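Endonuclease 8-like L720 (Acanthamoeba polyphaga mimivirus, PDB 4MB7) belongs to the endonuclease VIII-like family, whose members join a beta-rich N-terminal domain to a helical H2TH domain, here accompanied by a zinc ion. Local coordinates at residues I8-E11 / K12-T16; I117-N120 / Y121-C124; V180-I183 / L184-E187. All coordinates share one frame; numbering follows the deposited sequence.

Contact 1: I8-E11 / K12-T16. With SO4 (sulfate ion), chain C.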
ATOM      1  N   ILE A   8       7.800  -0.866   4.878  1.00 17.20           N
ATOM      2  CA  ILE A   8       8.727  -1.865   5.404  1.00 19.38           C
ATOM      3  C   ILE A   8       9.455  -2.599   4.278  1.00 20.82           C
ATOM      4  O   ILE A   8      10.670  -2.800   4.338  1.00 19.36           O
ATOM      5  CB  ILE A   8       7.994  -2.876   6.314  1.00 18.67           C
ATOM      6  CG1 ILE A   8       7.542  -2.188   7.606  1.00 20.96           C
ATOM      7  CG2 ILE A   8       8.884  -4.069   6.629  1.00 18.94           C
ATOM      8  CD1 ILE A   8       6.604  -3.024   8.456  1.00 30.18           C
ATOM      9  N   THR A   9       8.706  -2.989   3.252  1.00 17.27           N
ATOM     10  CA  THR A   9       9.285  -3.657   2.090  1.00 17.29           C
ATOM     11  C   THR A   9      10.263  -2.725   1.385  1.00 23.49           C
ATOM     12  O   THR A   9      11.365  -3.131   1.015  1.00 17.15           O
ATOM     13  CB  THR A   9       8.194  -4.100   1.099  1.00 19.85           C
ATOM     14  OG1 THR A   9       7.292  -4.999   1.752  1.00 22.78           O
ATOM     15  CG2 THR A   9       8.812  -4.800  -0.113  1.00 18.31           C
ATOM     16  N   TYR A  10       9.850  -1.474   1.219  1.00 20.56           N
ATOM     17  CA  TYR A  10      10.692  -0.442   0.624  1.00 24.33           C
ATOM     18  C   TYR A  10      12.009  -0.261   1.380  1.00 26.27           C
ATOM     19  O   TYR A  10      13.079  -0.199   0.773  1.00 20.54           O
ATOM     20  CB  TYR A  10       9.924   0.883   0.559  1.00 20.99           C
ATOM     21  CG  TYR A  10      10.798   2.112   0.451  1.00 20.36           C
ATOM     22  CD1 TYR A  10      11.423   2.442  -0.744  1.00 22.08           C
ATOM     23  CD2 TYR A  10      10.980   2.955   1.541  1.00 16.30           C
ATOM     24  CE1 TYR A  10      12.219   3.570  -0.846  1.00 18.81           C
ATOM     25  CE2 TYR A  10      11.771   4.084   1.448  1.00 25.41           C
ATOM     26  CZ  TYR A  10      12.389   4.387   0.253  1.00 30.55           C
ATOM     27  OH  TYR A  10      13.176   5.510   0.155  1.00 25.83           O
ATOM     28  N   GLU A  11      11.927  -0.187   2.704  1.00 15.97           N
ATOM     29  CA  GLU A  11      13.118  -0.001   3.527  1.00 20.54           C
ATOM     30  C   GLU A  11      14.066  -1.196   3.443  1.00 22.17           C
ATOM     31  O   GLU A  11      15.277  -1.046   3.591  1.00 20.02           O
ATOM     32  CB  GLU A  11      12.730   0.279   4.983  1.00 22.10           C
ATOM     33  CG  GLU A  11      12.027   1.619   5.181  1.00 21.75           C
ATOM     34  CD  GLU A  11      11.559   1.834   6.608  1.00 37.95           C
ATOM     35  OE1 GLU A  11      11.429   0.839   7.351  1.00 33.09           O
ATOM     36  OE2 GLU A  11      11.324   3.001   6.987  1.00 39.00           O
ATOM     37  N   LYS A  12      13.512  -2.378   3.188  1.00 17.14           N
ATOM     38  CA  LYS A  12      14.315  -3.594   3.104  1.00 24.59           C
ATOM     39  C   LYS A  12      15.078  -3.733   1.786  1.00 28.48           C
ATOM     40  O   LYS A  12      16.139  -4.350   1.747  1.00 22.03           O
ATOM     41  CB  LYS A  12      13.446  -4.837   3.322  1.00 20.61           C
ATOM     42  CG  LYS A  12      13.059  -5.093   4.771  1.00 33.95           C
ATOM     43  CD  LYS A  12      12.195  -6.340   4.892  1.00 37.10           C
ATOM     44  CE  LYS A  12      11.798  -6.610   6.335  1.00 38.42           C
ATOM     45  NZ  LYS A  12      10.931  -7.816   6.452  1.00 50.48           N
ATOM     46  N   ILE A  13      14.544  -3.165   0.709  1.00 21.31           N
ATOM     47  CA  ILE A  13      15.120  -3.400  -0.615  1.00 19.51           C
ATOM     48  C   ILE A  13      15.794  -2.182  -1.245  1.00 21.06           C
ATOM     49  O   ILE A  13      16.478  -2.308  -2.260  1.00 20.79           O
ATOM     50  CB  ILE A  13      14.058  -3.933  -1.600  1.00 19.24           C
ATOM     51  CG1 ILE A  13      13.013  -2.852  -1.886  1.00 21.61           C
ATOM     52  CG2 ILE A  13      13.399  -5.189  -1.050  1.00 24.01           C
ATOM     53  CD1 ILE A  13      11.806  -3.357  -2.645  1.00 24.30           C
ATOM     54  N   ARG A  14      15.611  -1.009  -0.646  1.00 18.48           N
ATOM     55  CA  ARG A  14      16.055   0.235  -1.278  1.00 21.18           C
ATOM     56  C   ARG A  14      17.575   0.362  -1.412  1.00 30.80           C
ATOM     57  O   ARG A  14      18.067   1.170  -2.197  1.00 23.47           O
ATOM     58  CB  ARG A  14      15.481   1.459  -0.558  1.00 19.80           C
ATOM     59  CG  ARG A  14      15.949   1.636   0.875  1.00 23.25           C
ATOM     60  CD  ARG A  14      15.449   2.958   1.437  1.00 29.57           C
ATOM     61  NE  ARG A  14      15.649   3.063   2.878  1.00 38.53           N
ATOM     62  CZ  ARG A  14      15.292   4.117   3.607  0.36 25.47           C
ATOM     63  NH1 ARG A  14      14.719   5.164   3.028  0.80 54.91           N
ATOM     64  NH2 ARG A  14      15.509   4.124   4.915  0.93 42.57           N
ATOM     65  N   HIS A  15      18.316  -0.429  -0.646  0.60 19.69           N
ATOM     66  CA  HIS A  15      19.773  -0.368  -0.710  0.60 23.98           C
ATOM     67  C   HIS A  15      20.333  -1.223  -1.845  0.60 15.11           C
ATOM     68  O   HIS A  15      21.526  -1.525  -1.883  0.60 49.07           O
ATOM     69  CB  HIS A  15      20.396  -0.738   0.638  0.60 40.68           C
ATOM     70  CG  HIS A  15      20.161   0.284   1.706  0.60 43.56           C
ATOM     71  ND1 HIS A  15      19.174   0.153   2.659  0.60 40.02           N
ATOM     72  CD2 HIS A  15      20.774   1.465   1.959  0.60 52.02           C
ATOM     73  CE1 HIS A  15      19.197   1.205   3.459  0.60 35.63           C
ATOM     74  NE2 HIS A  15      20.157   2.015   3.056  0.60 48.15           N
ATOM     75  N   THR A  16      19.459  -1.606  -2.771  1.00 25.33           N
ATOM     76  CA  THR A  16      19.882  -2.212  -4.028  1.00 24.27           C
ATOM     77  C   THR A  16      20.102  -1.126  -5.080  1.00 26.63           C
ATOM     78  O   THR A  16      20.530  -1.405  -6.198  1.00 19.36           O
ATOM     79  CB  THR A  16      18.852  -3.233  -4.548  1.00 30.62           C
ATOM     80  OG1 THR A  16      17.554  -2.629  -4.598  1.00 19.43           O
ATOM     81  CG2 THR A  16      18.807  -4.456  -3.641  1.00 25.79           C
TER
HETATM   82  S   SO4 C 302       8.571  -9.286   9.841  0.60 64.13           S
HETATM   83  O1  SO4 C 302       9.498  -9.264  10.989  0.60 39.16           O
HETATM   84  O2  SO4 C 302       8.421 -10.683   9.398  0.60 59.74           O
HETATM   85  O3  SO4 C 302       7.260  -8.774  10.288  0.60 48.80           O
HETATM   86  O4  SO4 C 302       9.119  -8.482   8.739  0.60 33.17           O
HETATM   87  O   HOH W   1      16.456   0.733   4.727  1.00 39.52           O
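R14 lays the methylene part of its side chain across the ring of Y10, one turn back along the same helical stretch. The carbon that does the touching is R14 CD, 4.0 Å from the centroid of the Y10 ring and 28° off its normal, a CH-pi contact over the face. It gets there because R14 CG stands between its own N and carbonyl carbon (chi1 64°), from where the chain runs extended over the ring. The guanidinium does not stack on the phenol: the two planes are 63° apart, and R14 NH1 donates to Y10 OH, 3.3 Å away, the hydroxyl lying close to the guanidinium plane. E11 CG lies over one face of that guanidinium, toward its rim, while the E11 carboxylate goes to R7 in a salt bridge and to Y223. Toward strand 40-47 the Y10 ring meets F46 and touches W44.

K12, a fully extended chain, runs beside I8 with the same heading. Its CG rests 3.3 Å from I8 O, and further along its CE passes 3.9 Å from I8 CG2. The chain ends at a sulfate, where K12 NZ donates to O4 at 3.0 Å; R5 and R229 hold the same anion, so three basic side chains share its charge.

K12 N bonds to I8 O at 3.1 Å in the alpha-helical manner, whereas R14 N reaches Y10 O only weakly, and T16 N and OG1 both donate to I13 O. T9 and I13 touch strand 73-78, and I8 and K12 lie against helix 205-230. These are i to i+4 side-chain pairs on the N-terminal alpha-helix 5-13, which passes into a 3-10 segment at 14-16.

Contact 2: I117-N120 / Y121-C124; sequences IKTN and YTIC. With SO4 (sulfate ion), chain E.
Y121 folds its ring back over the hydroxyl of T119, two residues earlier in the hairpin turn, and can be followed atom by atom. Its CB merely leads out of the peptide after N120, and chi1 of 61° places the ring over T119. T119 OG1 stands above one face, offset toward the rim on the CD2-CE2 side, 3.1 Å from Y121 CE2. Y121 CG (3.7 Å) and CZ (3.6 Å) lie a little farther from T119 OG1, and CD1 and CE1 farther still. CD2 has another oxygen at its edge: N120 OD1, in the ring plane at 3.1 Å from Y121 CD2. At the tip, Y121 OH bonds to D132 on the following helix.

The same T119 oxygen also serves the turn. It accepts T122 N at 3.2 Å. A weak bond from Y121 N to T119 OG1 is consistent with an ST turn. T119 N donates to T122 O at 2.8 Å, and behind this I117 and C124 form an antiparallel hydrogen-bonded pair. The other end of the N120 amide, ND2, donates to a sulfate oxygen, O1, at 2.7 Å; K49 binds the same sulfate.

One firm and one weak N-H bond thus converge on T119 OG1 beneath an aromatic face, so a side-chain oxygen supplements the T119 N to T122 O bond in closing the turn.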
ATOM      1  N   ILE A 117      -4.240   4.153 -18.972  1.00 15.91           N
ATOM      2  CA  ILE A 117      -4.271   2.956 -18.136  1.00 15.76           C
ATOM      3  C   ILE A 117      -5.137   3.168 -16.900  1.00 16.52           C
ATOM      4  O   ILE A 117      -5.370   4.301 -16.481  1.00 17.22           O
ATOM      5  CB  ILE A 117      -2.856   2.523 -17.682  1.00 15.84           C
ATOM      6  CG1 ILE A 117      -2.210   3.613 -16.822  1.00 17.33           C
ATOM      7  CG2 ILE A 117      -1.983   2.188 -18.884  1.00 16.20           C
ATOM      8  CD1 ILE A 117      -0.830   3.248 -16.301  1.00 17.87           C
ATOM      9  N   LYS A 118      -5.612   2.070 -16.321  1.00 17.15           N
ATOM     10  CA  LYS A 118      -6.414   2.140 -15.107  1.00 19.71           C
ATOM     11  C   LYS A 118      -5.569   1.843 -13.874  1.00 21.30           C
ATOM     12  O   LYS A 118      -5.013   0.752 -13.739  1.00 22.82           O
ATOM     13  CB  LYS A 118      -7.583   1.159 -15.178  1.00 21.63           C
ATOM     14  CG  LYS A 118      -8.492   1.187 -13.954  1.00 24.71           C
ATOM     15  CD  LYS A 118      -9.531   0.077 -14.013  1.00 32.93           C
ATOM     16  CE  LYS A 118     -10.339   0.009 -12.724  1.00 38.39           C
ATOM     17  NZ  LYS A 118     -10.987   1.311 -12.418  1.00 47.76           N
ATOM     18  N   THR A 119      -5.467   2.825 -12.984  1.00 17.32           N
ATOM     19  CA  THR A 119      -4.784   2.639 -11.709  1.00 18.43           C
ATOM     20  C   THR A 119      -5.835   2.383 -10.637  1.00 24.24           C
ATOM     21  O   THR A 119      -7.027   2.341 -10.938  1.00 24.34           O
ATOM     22  CB  THR A 119      -3.954   3.873 -11.328  1.00 28.59           C
ATOM     23  OG1 THR A 119      -4.829   4.941 -10.943  1.00 22.60           O
ATOM     24  CG2 THR A 119      -3.096   4.317 -12.502  1.00 23.91           C
ATOM     25  N   ASN A 120      -5.410   2.223  -9.387  1.00 18.89           N
ATOM     26  CA  ASN A 120      -6.361   1.924  -8.316  1.00 23.21           C
ATOM     27  C   ASN A 120      -7.154   3.134  -7.811  1.00 22.29           C
ATOM     28  O   ASN A 120      -7.858   3.044  -6.805  1.00 24.27           O
ATOM     29  CB  ASN A 120      -5.696   1.164  -7.154  1.00 22.10           C
ATOM     30  CG  ASN A 120      -4.674   2.002  -6.393  1.00 21.43           C
ATOM     31  OD1 ASN A 120      -4.492   3.190  -6.658  1.00 23.85           O
ATOM     32  ND2 ASN A 120      -4.008   1.376  -5.426  1.00 21.75           N
ATOM     33  N   TYR A 121      -7.043   4.259  -8.511  1.00 20.33           N
ATOM     34  CA  TYR A 121      -7.772   5.461  -8.117  1.00 33.66           C
ATOM     35  C   TYR A 121      -8.324   6.246  -9.309  1.00 37.24           C
ATOM     36  O   TYR A 121      -9.215   7.076  -9.142  1.00 27.42           O
ATOM     37  CB  TYR A 121      -6.898   6.365  -7.236  1.00 39.07           C
ATOM     38  CG  TYR A 121      -5.647   6.844  -7.928  1.00 28.60           C
ATOM     39  CD1 TYR A 121      -5.598   8.095  -8.529  1.00 35.81           C
ATOM     40  CD2 TYR A 121      -4.518   6.039  -7.995  1.00 35.96           C
ATOM     41  CE1 TYR A 121      -4.458   8.530  -9.170  1.00 38.73           C
ATOM     42  CE2 TYR A 121      -3.379   6.462  -8.635  1.00 28.70           C
ATOM     43  CZ  TYR A 121      -3.354   7.706  -9.222  1.00 76.57           C
ATOM     44  OH  TYR A 121      -2.218   8.123  -9.861  1.00 46.66           O
ATOM     45  N   THR A 122      -7.805   5.987 -10.509  1.00 23.17           N
ATOM     46  CA  THR A 122      -8.245   6.731 -11.691  1.00 22.00           C
ATOM     47  C   THR A 122      -7.890   6.071 -13.022  1.00 22.13           C
ATOM     48  O   THR A 122      -7.317   4.982 -13.064  1.00 22.98           O
ATOM     49  CB  THR A 122      -7.651   8.158 -11.712  1.00 26.98           C
ATOM     50  OG1 THR A 122      -8.344   8.953 -12.680  1.00 33.61           O
ATOM     51  CG2 THR A 122      -6.171   8.118 -12.070  1.00 39.71           C
ATOM     52  N   ILE A 123      -8.258   6.749 -14.107  1.00 17.70           N
ATOM     53  CA  ILE A 123      -7.800   6.402 -15.447  1.00 24.48           C
ATOM     54  C   ILE A 123      -7.004   7.581 -16.001  1.00 22.00           C
ATOM     55  O   ILE A 123      -7.507   8.702 -16.062  1.00 22.91           O
ATOM     56  CB  ILE A 123      -8.979   6.090 -16.387  1.00 22.67           C
ATOM     57  CG1 ILE A 123      -9.744   4.861 -15.892  1.00 27.34           C
ATOM     58  CG2 ILE A 123      -8.485   5.872 -17.810  1.00 21.40           C
ATOM     59  CD1 ILE A 123     -10.949   4.511 -16.736  1.00 36.90           C
ATOM     60  N   CYS A 124      -5.759   7.327 -16.390  1.00 20.87           N
ATOM     61  CA  CYS A 124      -4.874   8.386 -16.858  1.00 32.26           C
ATOM     62  C   CYS A 124      -3.780   7.813 -17.749  1.00 20.29           C
ATOM     63  O   CYS A 124      -3.671   6.596 -17.904  1.00 17.38           O
ATOM     64  CB  CYS A 124      -4.243   9.107 -15.665  1.00 20.30           C
ATOM     65  SG  CYS A 124      -3.270   8.022 -14.582  1.00 22.86           S
TER
HETATM   66  S   SO4 E 304      -6.084  -1.584  -4.304  0.50 40.91           S
HETATM   67  O1  SO4 E 304      -4.763  -1.053  -4.622  0.50 18.98           O
HETATM   68  O2  SO4 E 304      -6.033  -3.044  -4.303  0.50 72.77           O
HETATM   69  O3  SO4 E 304      -6.493  -1.110  -2.985  0.50 45.09           O
HETATM   70  O4  SO4 E 304      -7.047  -1.133  -5.304  0.50 62.40           O

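Contact 3: V180-I183 / L184-E187. With SO4 (sulfate ion), chain D.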
ATOM      1  N   VAL A 180      -4.118   2.610   2.997  1.00 21.45           N
ATOM      2  CA  VAL A 180      -5.108   2.073   3.926  1.00 18.57           C
ATOM      3  C   VAL A 180      -5.825   0.873   3.317  1.00 27.34           C
ATOM      4  O   VAL A 180      -6.329   0.942   2.196  1.00 25.71           O
ATOM      5  CB  VAL A 180      -6.138   3.148   4.331  1.00 19.06           C
ATOM      6  CG1 VAL A 180      -7.241   2.537   5.194  1.00 21.41           C
ATOM      7  CG2 VAL A 180      -5.446   4.285   5.065  1.00 24.83           C
ATOM      8  N   GLY A 181      -5.858  -0.229   4.060  1.00 24.41           N
ATOM      9  CA  GLY A 181      -6.512  -1.441   3.602  1.00 21.01           C
ATOM     10  C   GLY A 181      -7.629  -1.887   4.528  1.00 26.01           C
ATOM     11  O   GLY A 181      -8.067  -1.133   5.400  1.00 26.82           O
ATOM     12  N   ASN A 182      -8.076  -3.125   4.345  1.00 27.46           N
ATOM     13  CA  ASN A 182      -9.257  -3.634   5.034  1.00 33.07           C
ATOM     14  C   ASN A 182      -9.113  -3.736   6.551  1.00 31.42           C
ATOM     15  O   ASN A 182     -10.060  -3.467   7.287  1.00 29.13           O
ATOM     16  CB  ASN A 182      -9.668  -4.992   4.459  1.00 41.73           C
ATOM     17  CG  ASN A 182     -11.063  -5.402   4.880  1.00 33.48           C
ATOM     18  OD1 ASN A 182     -11.973  -4.575   4.937  1.00 42.80           O
ATOM     19  ND2 ASN A 182     -11.237  -6.682   5.187  1.00 35.12           N
ATOM     20  N   ILE A 183      -7.932  -4.132   7.018  1.00 29.32           N
ATOM     21  CA  ILE A 183      -7.694  -4.248   8.451  1.00 39.22           C
ATOM     22  C   ILE A 183      -7.676  -2.875   9.125  1.00 34.64           C
ATOM     23  O   ILE A 183      -8.310  -2.677  10.161  1.00 31.92           O
ATOM     24  CB  ILE A 183      -6.384  -4.998   8.754  1.00 37.32           C
ATOM     25  CG1 ILE A 183      -6.473  -6.443   8.256  1.00 39.94           C
ATOM     26  CG2 ILE A 183      -6.081  -4.972  10.244  1.00 36.37           C
ATOM     27  CD1 ILE A 183      -5.260  -7.283   8.595  1.00 47.24           C
ATOM     28  N   LEU A 184      -6.958  -1.932   8.523  1.00 25.16           N
ATOM     29  CA  LEU A 184      -6.832  -0.584   9.072  1.00 23.62           C
ATOM     30  C   LEU A 184      -8.170   0.138   9.184  1.00 24.21           C
ATOM     31  O   LEU A 184      -8.467   0.748  10.212  1.00 23.82           O
ATOM     32  CB  LEU A 184      -5.870   0.255   8.227  1.00 23.24           C
ATOM     33  CG  LEU A 184      -4.374   0.046   8.456  1.00 41.84           C
ATOM     34  CD1 LEU A 184      -3.564   0.754   7.375  1.00 22.81           C
ATOM     35  CD2 LEU A 184      -3.974   0.542   9.836  1.00 28.60           C
ATOM     36  N   GLN A 185      -8.971   0.074   8.125  1.00 24.66           N
ATOM     37  CA  GLN A 185     -10.233   0.802   8.088  1.00 26.21           C
ATOM     38  C   GLN A 185     -11.203   0.368   9.190  1.00 35.03           C
ATOM     39  O   GLN A 185     -11.849   1.208   9.811  1.00 28.54           O
ATOM     40  CB  GLN A 185     -10.883   0.718   6.699  1.00 26.72           C
ATOM     41  CG  GLN A 185     -11.283  -0.680   6.252  1.00 30.79           C
ATOM     42  CD  GLN A 185     -12.723  -1.011   6.599  1.00 48.15           C
ATOM     43  OE1 GLN A 185     -13.480  -0.148   7.042  1.00 39.79           O
ATOM     44  NE2 GLN A 185     -13.111  -2.265   6.396  1.00 36.79           N
ATOM     45  N   GLN A 186     -11.289  -0.934   9.449  1.00 25.35           N
ATOM     46  CA  GLN A 186     -12.235  -1.429  10.448  1.00 32.23           C
ATOM     47  C   GLN A 186     -11.707  -1.302  11.878  1.00 26.60           C
ATOM     48  O   GLN A 186     -12.484  -1.111  12.814  1.00 26.90           O
ATOM     49  CB  GLN A 186     -12.678  -2.863  10.139  1.00 38.71           C
ATOM     50  CG  GLN A 186     -11.573  -3.901  10.138  1.00 33.54           C
ATOM     51  CD  GLN A 186     -12.022  -5.212   9.514  1.00 65.14           C
ATOM     52  OE1 GLN A 186     -12.420  -6.142  10.213  1.00 36.14           O
ATOM     53  NE2 GLN A 186     -11.966  -5.285   8.189  1.00 39.15           N
ATOM     54  N   GLU A 187     -10.392  -1.403  12.043  1.00 26.45           N
ATOM     55  CA  GLU A 187      -9.778  -1.180  13.348  1.00 25.44           C
ATOM     56  C   GLU A 187      -9.941   0.279  13.768  1.00 24.15           C
ATOM     57  O   GLU A 187     -10.210   0.576  14.934  1.00 24.93           O
ATOM     58  CB  GLU A 187      -8.295  -1.556  13.327  1.00 26.22           C
ATOM     59  CG  GLU A 187      -8.028  -3.053  13.354  1.00 31.32           C
ATOM     60  CD  GLU A 187      -8.378  -3.685  14.688  1.00 37.81           C
ATOM     61  OE1 GLU A 187      -8.229  -3.010  15.728  1.00 37.19           O
ATOM     62  OE2 GLU A 187      -8.803  -4.859  14.695  1.00 40.61           O
TER
HETATM   63  S   SO4 D 303      -6.641  -4.768   1.411  0.70 56.97           S
HETATM   64  O1  SO4 D 303      -5.388  -4.062   1.159  0.70 62.95           O
HETATM   65  O2  SO4 D 303      -6.797  -5.844   0.437  0.70 86.50           O
HETATM   66  O3  SO4 D 303      -6.616  -5.332   2.758  0.70 41.80           O
HETATM   67  O4  SO4 D 303      -7.759  -3.838   1.287  0.70 39.25           O
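A chi1 of -166° turns the N182 amide away from its own N and toward Q185 and Q186, whose CG atoms each sit between N and the carbonyl carbon (chi1 63° in Q185), a combination that brings three amides together at the start of a helix. N182 and Q185 lie side by side, their amide planes not far from parallel. Q185 NE2 donates to N182 OD1 at 3.0 Å, with OD1 in the plane of the Q185 amide, though NE2 is tilted from the plane of the N182 carbonyl. Q186 comes across instead. Its NE2 bonds to the main-chain N182 O at 2.8 Å, standing 55° out of the carbonyl plane and so away from the lone pairs. Two residues of one turn therefore grip different oxygens of the same asparagine, and T265 and M264 take part in the polar network beyond.

Along the backbone, Q185 N bonds to G181 O at 3.1 Å and E187 N to I183 O at the same length. At the N-cap is G181, without a side chain; E2 OE1 accepts L184 N and, weakly, G181 N. N182 N donates to sulfate O3 at 3.1 Å, so the anion lies at the positive end of the helix, where the helix dipole would favour it; R263 and K49 bind it too. V180 CG1 packs 4.0 Å from L184 CB.

V180-G181-N182 and the helix start after it are consistent with the turn and following helix of the helix-two-turn-helix motif that names the H2TH domain. Helix 182-191 rests on helix 205-230 through L184, against I218, I219 and L222. The side carrying N182 and Q186 meets strand 263-267 at T265, while the E187 carboxylate accepts the backbone N-H groups of R240, I241 and Y242.

None of the three contacts touches another, but they share partners. Contacts 1 and 2 come no closer than about 15 Å between nearest atoms, contacts 1 and 3 about 11 Å, contacts 2 and 3 about 8 Å. Contacts 1 and 3 lie on opposite sides of the chain's centre, yet both pack on helix 205-230, K12 through Y226 and contact 3 through L184. Contacts 2 and 3 are linked by K49, common to their two sulfates, and by Q174, which touches N120 and bonds to V180 O. The zinc ion, held by C247, H251, C268 and C271, is about 12 Å from the E187 side chain, not in contact with it.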